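Side-chain contacts in surface glycan binding protein B (Bacteroides ovatus, PDB 6E57), which binds mixed-linkage beta-glucan at the cell surface, probably capturing the polysaccharide for uptake by this gut bacterium: residues E142-P147 / L222-A227; A247-G252 / S257-Q262. All coordinates share one frame; numbering follows the deposited sequence.

Overall arrangement
Interaction 1 closes along the chain before interaction 2 opens, and their centres lie about 17 Å apart, with nearest atoms about 5 Å apart and not touching. Interaction 1 joins strand 144-145, an outermost strand of a five-stranded sheet, beside strand 209-217, to strand 222-225, which pairs with a different group of strands and appears to begin the next beta domain. Interaction 2 lies within that later group, between strand 246-251 and the segment leading into strand 261-262. Interaction 1 thus probably spans a domain boundary, and interaction 2 is internal to the domain beyond it. The glycan-binding residues, among them Trp-322 and Trp-372, come later in the chain, consistent with a string of beta domains carrying the binding site at its far end.

Interaction 1: residues E142-P147 / L222-A227; sequences ERIVSP and LVISGA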
loop_
_atom_site.group_PDB
_atom_site.type_symbol
_atom_site.label_atom_id
_atom_site.label_comp_id
_atom_site.label_asym_id
_atom_site.label_seq_id
_atom_site.Cartn_x
_atom_site.Cartn_y
_atom_site.Cartn_z
ATOM N N GLU A 142 -5.973 2.530 5.093
ATOM C CA GLU A 142 -7.018 2.907 6.059
ATOM C C GLU A 142 -6.544 4.051 6.972
ATOM O O GLU A 142 -7.357 4.679 7.653
ATOM C CB GLU A 142 -7.465 1.691 6.876
ATOM C CG GLU A 142 -6.457 1.213 7.911
ATOM C CD GLU A 142 -5.397 0.239 7.420
ATOM O OE1 GLU A 142 -5.417 -0.116 6.220
ATOM O OE2 GLU A 142 -4.549 -0.167 8.249
ATOM N N ARG A 143 -5.233 4.320 6.983
ATOM C CA ARG A 143 -4.656 5.403 7.787
ATOM C C ARG A 143 -4.890 6.773 7.125
ATOM O O ARG A 143 -4.575 7.797 7.717
ATOM C CB ARG A 143 -3.163 5.156 8.034
ATOM C CG ARG A 143 -2.839 4.667 9.439
ATOM C CD ARG A 143 -3.278 3.244 9.721
ATOM N NE ARG A 143 -3.390 2.893 11.134
ATOM C CZ ARG A 143 -2.470 3.117 12.070
ATOM N NH1 ARG A 143 -1.709 4.196 12.031
ATOM N NH2 ARG A 143 -2.328 2.264 13.068
ATOM N N ILE A 144 -5.426 6.793 5.901
ATOM C CA ILE A 144 -5.875 8.030 5.265
ATOM C C ILE A 144 -7.361 8.210 5.601
ATOM O O ILE A 144 -8.194 7.401 5.194
ATOM C CB ILE A 144 -5.593 8.005 3.747
ATOM C CG1 ILE A 144 -4.091 7.907 3.461
ATOM C CG2 ILE A 144 -6.215 9.209 3.052
ATOM C CD1 ILE A 144 -3.758 7.399 2.084
ATOM N N VAL A 145 -7.669 9.271 6.358
ATOM C CA VAL A 145 -8.976 9.465 6.981
ATOM C C VAL A 145 -9.485 10.872 6.656
ATOM O O VAL A 145 -8.724 11.727 6.213
ATOM C CB VAL A 145 -8.909 9.238 8.503
ATOM C CG1 VAL A 145 -8.374 7.855 8.838
ATOM C CG2 VAL A 145 -8.090 10.306 9.207
ATOM N N SER A 146 -10.780 11.088 6.903
ATOM C CA SER A 146 -11.478 12.317 6.557
ATOM C C SER A 146 -12.237 12.830 7.778
ATOM O O SER A 146 -12.879 12.050 8.480
ATOM C CB SER A 146 -12.399 12.082 5.385
ATOM O OG SER A 146 -13.187 13.229 5.108
ATOM N N PRO A 147 -12.196 14.151 8.070
ATOM C CA PRO A 147 -12.830 14.690 9.274
ATOM C C PRO A 147 -14.361 14.605 9.203
ATOM O O PRO A 147 -14.956 14.988 8.193
ATOM C CB PRO A 147 -12.348 16.149 9.320
ATOM C CG PRO A 147 -12.052 16.487 7.876
ATOM C CD PRO A 147 -11.554 15.197 7.259
ATOM N N LEU A 222 -9.185 12.123 -2.859
ATOM C CA LEU A 222 -7.899 11.496 -3.131
ATOM C C LEU A 222 -8.123 10.067 -3.632
ATOM O O LEU A 222 -8.518 9.191 -2.871
ATOM C CB LEU A 222 -7.049 11.513 -1.857
ATOM C CG LEU A 222 -5.654 10.902 -1.977
ATOM C CD1 LEU A 222 -4.772 11.741 -2.885
ATOM C CD2 LEU A 222 -5.012 10.750 -0.608
ATOM N N VAL A 223 -7.855 9.860 -4.925
ATOM C CA VAL A 223 -7.850 8.544 -5.550
ATOM C C VAL A 223 -6.558 7.821 -5.147
ATOM O O VAL A 223 -5.461 8.353 -5.333
ATOM C CB VAL A 223 -7.975 8.668 -7.080
ATOM C CG1 VAL A 223 -7.762 7.334 -7.780
ATOM C CG2 VAL A 223 -9.306 9.289 -7.481
ATOM N N ILE A 224 -6.704 6.599 -4.620
ATOM C CA ILE A 224 -5.615 5.875 -3.960
ATOM C C ILE A 224 -5.215 4.630 -4.765
ATOM O O ILE A 224 -4.023 4.349 -4.904
ATOM C CB ILE A 224 -6.006 5.512 -2.514
ATOM C CG1 ILE A 224 -6.257 6.760 -1.666
ATOM C CG2 ILE A 224 -4.956 4.612 -1.883
ATOM C CD1 ILE A 224 -7.050 6.494 -0.407
ATOM N N SER A 225 -6.196 3.861 -5.253
ATOM C CA SER A 225 -5.897 2.588 -5.912
ATOM C C SER A 225 -6.938 2.262 -6.986
ATOM O O SER A 225 -8.092 2.689 -6.907
ATOM C CB SER A 225 -5.793 1.467 -4.908
ATOM O OG SER A 225 -7.077 0.973 -4.571
ATOM N N GLY A 226 -6.493 1.479 -7.977
ATOM C CA GLY A 226 -7.321 0.976 -9.057
ATOM C C GLY A 226 -7.266 1.853 -10.295
ATOM O O GLY A 226 -7.946 1.563 -11.266
ATOM N N ALA A 227 -6.436 2.904 -10.274
ATOM C CA ALA A 227 -6.439 3.936 -11.321
ATOM C C ALA A 227 -5.209 3.829 -12.240
ATOM O O ALA A 227 -5.029 4.674 -13.104
ATOM C CB ALA A 227 -6.521 5.298 -10.675
#
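Ile-144 overlaps two side chains of the 222-227 segment at once, meeting one with each branch of its own. Its CG2 methyl lies 4.1 Å from Leu-222 CD2, and the other branch reaches further, placing Ile-144 CD1 4.2 Å from Ile-224 CD1. The torsions account for this division of labour: CG2 stands anti to the backbone N while CG1 lies beside it (chi1 -62°), and CG1 then carries CD1 on in a near-extended course (chi2 160°). Ile-144 and Leu-222 cross at about a right angle, so methyl meets methyl without the two side chains lying alongside each other. Both pairs are purely apolar, and the area buried between the segments is small, 109 Å², with Ile-144 supplying about half of it. No hydrogen bond links the segments; the CA atoms of Ile-144 and Leu-222 stay 9.3 Å apart, too far for strand pairing. This is consistent with a junction between successive beta domains, since Val-145 pairs by backbone with Lys-216 and Thr-218 on one side, whereas Val-223 pairs with Gln-292 and Leu-294 on the other. Ile-224 and Ser-225 form a classic beta bulge against strand 235-240. Leu-294 packs on both Ile-144 and Leu-222, Phe-141 lies against Ile-224, and a polar link also joins the two sides, where Ser-146 OG hydrogen-bonds to Asn-242 OD1.

Interaction 2: residues A247-G252 / S257-Q262; sequences ASLTIG and SQFSNQ
The rim of the Phe-259 ring, turned against main chain as much as side chain, is the odd feature here. Ser-248 CA sits at the ring edge, near its plane, 4.2 Å from Phe-259 CZ. Ala-247 O approaches obliquely, 4.0 Å from Phe-259 CE2, and the same oxygen lies 3.6 Å from Ser-257 CB. Side chain meets side chain at the neighbouring ring corner, where Leu-249 CD1 comes 4.2 Å from Phe-259 CE1, again obliquely. The ring points this way because CG lies beside the backbone N, anti to the carbonyl carbon (chi1 -49°). Within its own segment, the carbonyl carbon of Ser-257 lies over the rim of one ring face. No hydrogen bond joins the segments, although Leu-249 pairs by backbone with Val-256 just before Ser-257. Ala-247 and Ser-248 both pair with Lys-284, which makes a classic beta bulge on strand 246-251. That strand pairs with 254-256 and 277-285, and 261-262 with 266-270; Phe-259 bridges the two groups by packing on Leu-249, Ile-267 and Leu-269, an arrangement consistent with an immunoglobulin-like beta-sandwich domain, as in related surface glycan-binding proteins.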
loop_
_atom_site.group_PDB
_atom_site.type_symbol
_atom_site.label_atom_id
_atom_site.label_comp_id
_atom_site.label_asym_id
_atom_site.label_seq_id
_atom_site.Cartn_x
_atom_site.Cartn_y
_atom_site.Cartn_z
ATOM N N ALA A 247 -17.063 15.413 -9.384
ATOM C CA ALA A 247 -18.065 15.820 -10.366
ATOM C C ALA A 247 -17.766 15.184 -11.730
ATOM O O ALA A 247 -18.693 14.846 -12.469
ATOM C CB ALA A 247 -18.097 17.326 -10.466
ATOM N N SER A 248 -16.475 15.044 -12.062
ATOM C CA SER A 248 -16.059 14.498 -13.352
ATOM C C SER A 248 -14.612 13.989 -13.295
ATOM O O SER A 248 -13.809 14.465 -12.496
ATOM C CB SER A 248 -16.223 15.526 -14.442
ATOM O OG SER A 248 -15.458 16.686 -14.157
ATOM N N LEU A 249 -14.319 13.011 -14.162
ATOM C CA LEU A 249 -12.972 12.524 -14.455
ATOM C C LEU A 249 -12.729 12.648 -15.964
ATOM O O LEU A 249 -13.623 12.355 -16.761
ATOM C CB LEU A 249 -12.848 11.063 -14.008
ATOM C CG LEU A 249 -12.989 10.807 -12.508
ATOM C CD1 LEU A 249 -13.185 9.324 -12.230
ATOM C CD2 LEU A 249 -11.783 11.333 -11.747
ATOM N N THR A 250 -11.520 13.081 -16.343
ATOM C CA THR A 250 -11.114 13.193 -17.743
ATOM C C THR A 250 -9.920 12.263 -17.994
ATOM O O THR A 250 -8.885 12.412 -17.368
ATOM C CB THR A 250 -10.803 14.651 -18.104
ATOM O OG1 THR A 250 -11.984 15.414 -17.860
ATOM C CG2 THR A 250 -10.371 14.836 -19.544
ATOM N N ILE A 251 -10.101 11.298 -18.902
ATOM C CA ILE A 251 -9.052 10.374 -19.356
ATOM C C ILE A 251 -8.893 10.579 -20.866
ATOM O O ILE A 251 -9.877 10.793 -21.572
ATOM C CB ILE A 251 -9.389 8.909 -19.004
ATOM C CG1 ILE A 251 -9.950 8.769 -17.586
ATOM C CG2 ILE A 251 -8.182 8.004 -19.212
ATOM C CD1 ILE A 251 -11.461 8.743 -17.518
ATOM N N GLY A 252 -7.653 10.514 -21.354
ATOM C CA GLY A 252 -7.352 11.058 -22.656
ATOM C C GLY A 252 -7.846 12.490 -22.706
ATOM O O GLY A 252 -7.435 13.311 -21.886
ATOM N N SER A 257 -18.933 12.196 -16.477
ATOM C CA SER A 257 -19.627 12.812 -15.335
ATOM C C SER A 257 -20.753 11.913 -14.794
ATOM O O SER A 257 -21.391 12.263 -13.796
ATOM C CB SER A 257 -20.140 14.185 -15.705
ATOM O OG SER A 257 -20.840 14.152 -16.938
ATOM N N GLN A 258 -20.986 10.757 -15.429
ATOM C CA GLN A 258 -22.013 9.800 -14.996
ATOM C C GLN A 258 -21.332 8.519 -14.492
ATOM O O GLN A 258 -20.502 7.937 -15.192
ATOM C CB GLN A 258 -22.986 9.505 -16.138
ATOM C CG GLN A 258 -24.262 8.814 -15.677
ATOM C CD GLN A 258 -25.259 8.589 -16.788
ATOM O OE1 GLN A 258 -25.108 9.088 -17.903
ATOM N NE2 GLN A 258 -26.299 7.829 -16.487
ATOM N N PHE A 259 -21.705 8.093 -13.278
ATOM C CA PHE A 259 -21.063 6.986 -12.564
ATOM C C PHE A 259 -22.114 5.966 -12.106
ATOM O O PHE A 259 -23.252 6.326 -11.814
ATOM C CB PHE A 259 -20.289 7.506 -11.351
ATOM C CG PHE A 259 -19.383 8.677 -11.625
ATOM C CD1 PHE A 259 -18.212 8.510 -12.345
ATOM C CD2 PHE A 259 -19.694 9.943 -11.152
ATOM C CE1 PHE A 259 -17.372 9.586 -12.593
ATOM C CE2 PHE A 259 -18.854 11.017 -11.401
ATOM C CZ PHE A 259 -17.695 10.837 -12.121
ATOM N N SER A 260 -21.694 4.698 -12.015
ATOM C CA SER A 260 -22.549 3.584 -11.609
ATOM C C SER A 260 -22.746 3.609 -10.086
ATOM O O SER A 260 -23.878 3.663 -9.609
ATOM C CB SER A 260 -21.980 2.268 -12.078
ATOM O OG SER A 260 -21.545 2.355 -13.426
ATOM N N ASN A 261 -21.633 3.562 -9.342
ATOM C CA ASN A 261 -21.610 3.793 -7.894
ATOM C C ASN A 261 -20.844 5.089 -7.627
ATOM O O ASN A 261 -19.982 5.474 -8.422
ATOM C CB ASN A 261 -20.922 2.672 -7.111
ATOM C CG ASN A 261 -21.642 1.344 -7.185
ATOM O OD1 ASN A 261 -22.862 1.298 -7.342
ATOM N ND2 ASN A 261 -20.894 0.259 -7.059
ATOM N N GLN A 262 -21.163 5.739 -6.503
ATOM C CA GLN A 262 -20.386 6.868 -6.008
ATOM C C GLN A 262 -20.605 6.998 -4.499
ATOM O O GLN A 262 -21.702 7.323 -4.054
ATOM C CB GLN A 262 -20.758 8.162 -6.737
ATOM C CG GLN A 262 -19.945 9.366 -6.275
ATOM C CD GLN A 262 -19.924 10.494 -7.278
ATOM O OE1 GLN A 262 -20.827 10.646 -8.097
ATOM N NE2 GLN A 262 -18.883 11.306 -7.215
#